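Local coordinates for ESAT-6/WXG100 secretion system protein (Streptococcus gallolyticus, PDB 7JQE) that is a subunit of the bacterial type VIIb secretion system, whose extracellular region probably takes part in the export of protein toxins, at residues Ala263-Ser268 and Tyr388-Thr393. Numbering follows the deposited sequence.
Sequences AKPEQS and YTIYVT. With EDO (1,2-ethanediol), chain I.
Pro265 is the hub of the apolar packing, its ring lying over the gap between Ile390 and Val392, two residues on the same face of strand 382-392. Ring atom CG of Pro265 is 4.1 Å from Ile390 CD1 and equally far from Val392 CG2, while Pro265 CB stands 4.1 Å from Ile390 CB. Between these two side chains the same CG of Pro265 also approaches the backbone, 3.9 Å from Tyr391 O. Ile390 holds CG1 between its backbone N and carbonyl carbon (chi1 57°), and its extended chi2 carries CD1 up alongside the proline; Leu366 and Phe363 pack against Ile390 as well.

At the end nearer Thr393, the aliphatic chain of Lys264 leaves away from the strand, bends once at chi2 (62°) and then runs straight. This brings NZ of Lys264 within 4.2 Å of Val392 CG1, a loose approach, and NZ also makes a weak hydrogen bond to Leu366 O.

Polar partners of the strand lie beside this packing and do not bridge the two segments. A 1,2-ethanediol, probably from the crystallisation liquor, accepts a bond from the strand backbone, with Thr389 N 3.2 Å from EDO O1 and an N-H...O angle of 146°. Tyr391 OH reaches Thr370 of the second subunit in a weak hydrogen bond.

The contact thus joins the linker entering the β-domain, just before strand 268-275, to the last strand leaving it. The two segments meet through a small apolar patch at the surface, and the nearby hydrogen bond of Thr393 OG1 with Asp262 OD1 adds a directional tie between incoming linker and strand end.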
loop_
_atom_site.group_PDB
_atom_site.type_symbol
_atom_site.label_atom_id
_atom_site.label_comp_id
_atom_site.label_asym_id
_atom_site.label_seq_id
_atom_site.Cartn_x
_atom_site.Cartn_y
_atom_site.Cartn_z
ATOM N N ALA A 263 38.344 15.949 -13.528
ATOM C CA ALA A 263 39.656 16.134 -14.127
ATOM C C ALA A 263 40.656 16.551 -13.059
ATOM O O ALA A 263 40.304 17.186 -12.060
ATOM C CB ALA A 263 39.604 17.186 -15.234
ATOM N N LYS A 264 41.914 16.181 -13.269
ATOM C CA LYS A 264 42.998 16.570 -12.369
ATOM C C LYS A 264 44.014 17.404 -13.140
ATOM O O LYS A 264 44.795 16.855 -13.941
ATOM C CB LYS A 264 43.659 15.340 -11.749
ATOM C CG LYS A 264 44.379 15.616 -10.438
ATOM C CD LYS A 264 43.410 16.103 -9.364
ATOM C CE LYS A 264 44.115 16.320 -8.029
ATOM N NZ LYS A 264 43.209 16.916 -7.005
ATOM N N PRO A 265 44.036 18.720 -12.956
ATOM C CA PRO A 265 44.984 19.553 -13.701
ATOM C C PRO A 265 46.405 19.384 -13.183
ATOM O O PRO A 265 46.643 18.996 -12.037
ATOM C CB PRO A 265 44.470 20.975 -13.464
ATOM C CG PRO A 265 43.756 20.895 -12.160
ATOM C CD PRO A 265 43.148 19.521 -12.096
ATOM N N GLU A 266 47.361 19.687 -14.057
ATOM C CA GLU A 266 48.768 19.539 -13.706
ATOM C C GLU A 266 49.199 20.657 -12.765
ATOM O O GLU A 266 48.949 21.837 -13.028
ATOM C CB GLU A 266 49.632 19.538 -14.965
ATOM C CG GLU A 266 50.774 18.543 -14.917
ATOM C CD GLU A 266 50.288 17.107 -14.933
ATOM O OE1 GLU A 266 49.195 16.858 -15.480
ATOM O OE2 GLU A 266 50.997 16.228 -14.398
ATOM N N GLN A 267 49.856 20.282 -11.666
ATOM C CA GLN A 267 50.235 21.257 -10.648
ATOM C C GLN A 267 51.467 22.063 -11.043
ATOM O O GLN A 267 51.591 23.226 -10.645
ATOM C CB GLN A 267 50.474 20.548 -9.316
ATOM C CG GLN A 267 50.791 21.471 -8.156
ATOM C CD GLN A 267 50.930 20.717 -6.851
ATOM O OE1 GLN A 267 50.797 19.493 -6.817
ATOM N NE2 GLN A 267 51.197 21.443 -5.769
ATOM N N SER A 268 52.378 21.475 -11.815
ATOM C CA SER A 268 53.561 22.162 -12.312
ATOM C C SER A 268 53.493 22.300 -13.827
ATOM O O SER A 268 52.876 21.486 -14.519
ATOM C CB SER A 268 54.846 21.418 -11.931
ATOM O OG SER A 268 55.114 21.530 -10.544
ATOM N N TYR A 388 48.628 32.622 -14.327
ATOM C CA TYR A 388 48.174 31.307 -14.754
ATOM C C TYR A 388 47.153 30.800 -13.752
ATOM O O TYR A 388 47.243 31.088 -12.556
ATOM C CB TYR A 388 49.340 30.317 -14.879
ATOM C CG TYR A 388 50.477 30.859 -15.706
ATOM C CD1 TYR A 388 50.419 30.841 -17.093
ATOM C CD2 TYR A 388 51.600 31.409 -15.102
ATOM C CE1 TYR A 388 51.449 31.346 -17.854
ATOM C CE2 TYR A 388 52.636 31.917 -15.857
ATOM C CZ TYR A 388 52.555 31.882 -17.233
ATOM O OH TYR A 388 53.578 32.386 -17.994
ATOM N N THR A 389 46.172 30.050 -14.248
ATOM C CA THR A 389 45.063 29.600 -13.419
ATOM C C THR A 389 44.737 28.149 -13.729
ATOM O O THR A 389 44.865 27.696 -14.869
ATOM C CB THR A 389 43.813 30.459 -13.636
ATOM O OG1 THR A 389 44.104 31.822 -13.302
ATOM C CG2 THR A 389 42.675 29.964 -12.756
ATOM N N ILE A 390 44.319 27.422 -12.692
ATOM C CA ILE A 390 43.768 26.083 -12.847
ATOM C C ILE A 390 42.530 25.956 -11.965
ATOM O O ILE A 390 42.382 26.648 -10.954
ATOM C CB ILE A 390 44.791 24.973 -12.515
ATOM C CG1 ILE A 390 45.337 25.147 -11.097
ATOM C CG2 ILE A 390 45.913 24.967 -13.540
ATOM C CD1 ILE A 390 45.983 23.894 -10.545
ATOM N N TYR A 391 41.639 25.057 -12.361
ATOM C CA TYR A 391 40.345 24.882 -11.713
ATOM C C TYR A 391 40.237 23.430 -11.268
ATOM O O TYR A 391 40.202 22.523 -12.107
ATOM C CB TYR A 391 39.215 25.258 -12.670
ATOM C CG TYR A 391 39.412 24.677 -14.054
ATOM C CD1 TYR A 391 38.840 23.456 -14.409
ATOM C CD2 TYR A 391 40.190 25.337 -15.001
ATOM C CE1 TYR A 391 39.028 22.915 -15.673
ATOM C CE2 TYR A 391 40.382 24.804 -16.269
ATOM C CZ TYR A 391 39.801 23.594 -16.598
ATOM O OH TYR A 391 39.990 23.060 -17.854
ATOM N N VAL A 392 40.228 23.204 -9.958
ATOM C CA VAL A 392 40.002 21.873 -9.410
ATOM C C VAL A 392 38.523 21.778 -9.060
ATOM O O VAL A 392 38.070 22.382 -8.085
ATOM C CB VAL A 392 40.880 21.601 -8.184
ATOM C CG1 VAL A 392 40.711 20.155 -7.734
ATOM C CG2 VAL A 392 42.337 21.905 -8.495
ATOM N N THR A 393 37.767 21.042 -9.867
ATOM C CA THR A 393 36.333 20.924 -9.658
ATOM C C THR A 393 36.019 19.714 -8.785
ATOM O O THR A 393 36.781 18.745 -8.727
ATOM C CB THR A 393 35.590 20.813 -10.989
ATOM O OG1 THR A 393 35.854 19.534 -11.578
ATOM C CG2 THR A 393 36.050 21.906 -11.945
HETATM C C1 EDO I . 46.322 29.236 -18.071
HETATM O O1 EDO I . 46.444 30.506 -17.418
HETATM C C2 EDO I . 47.126 28.188 -17.307
HETATM O O2 EDO I . 46.744 26.877 -17.743
#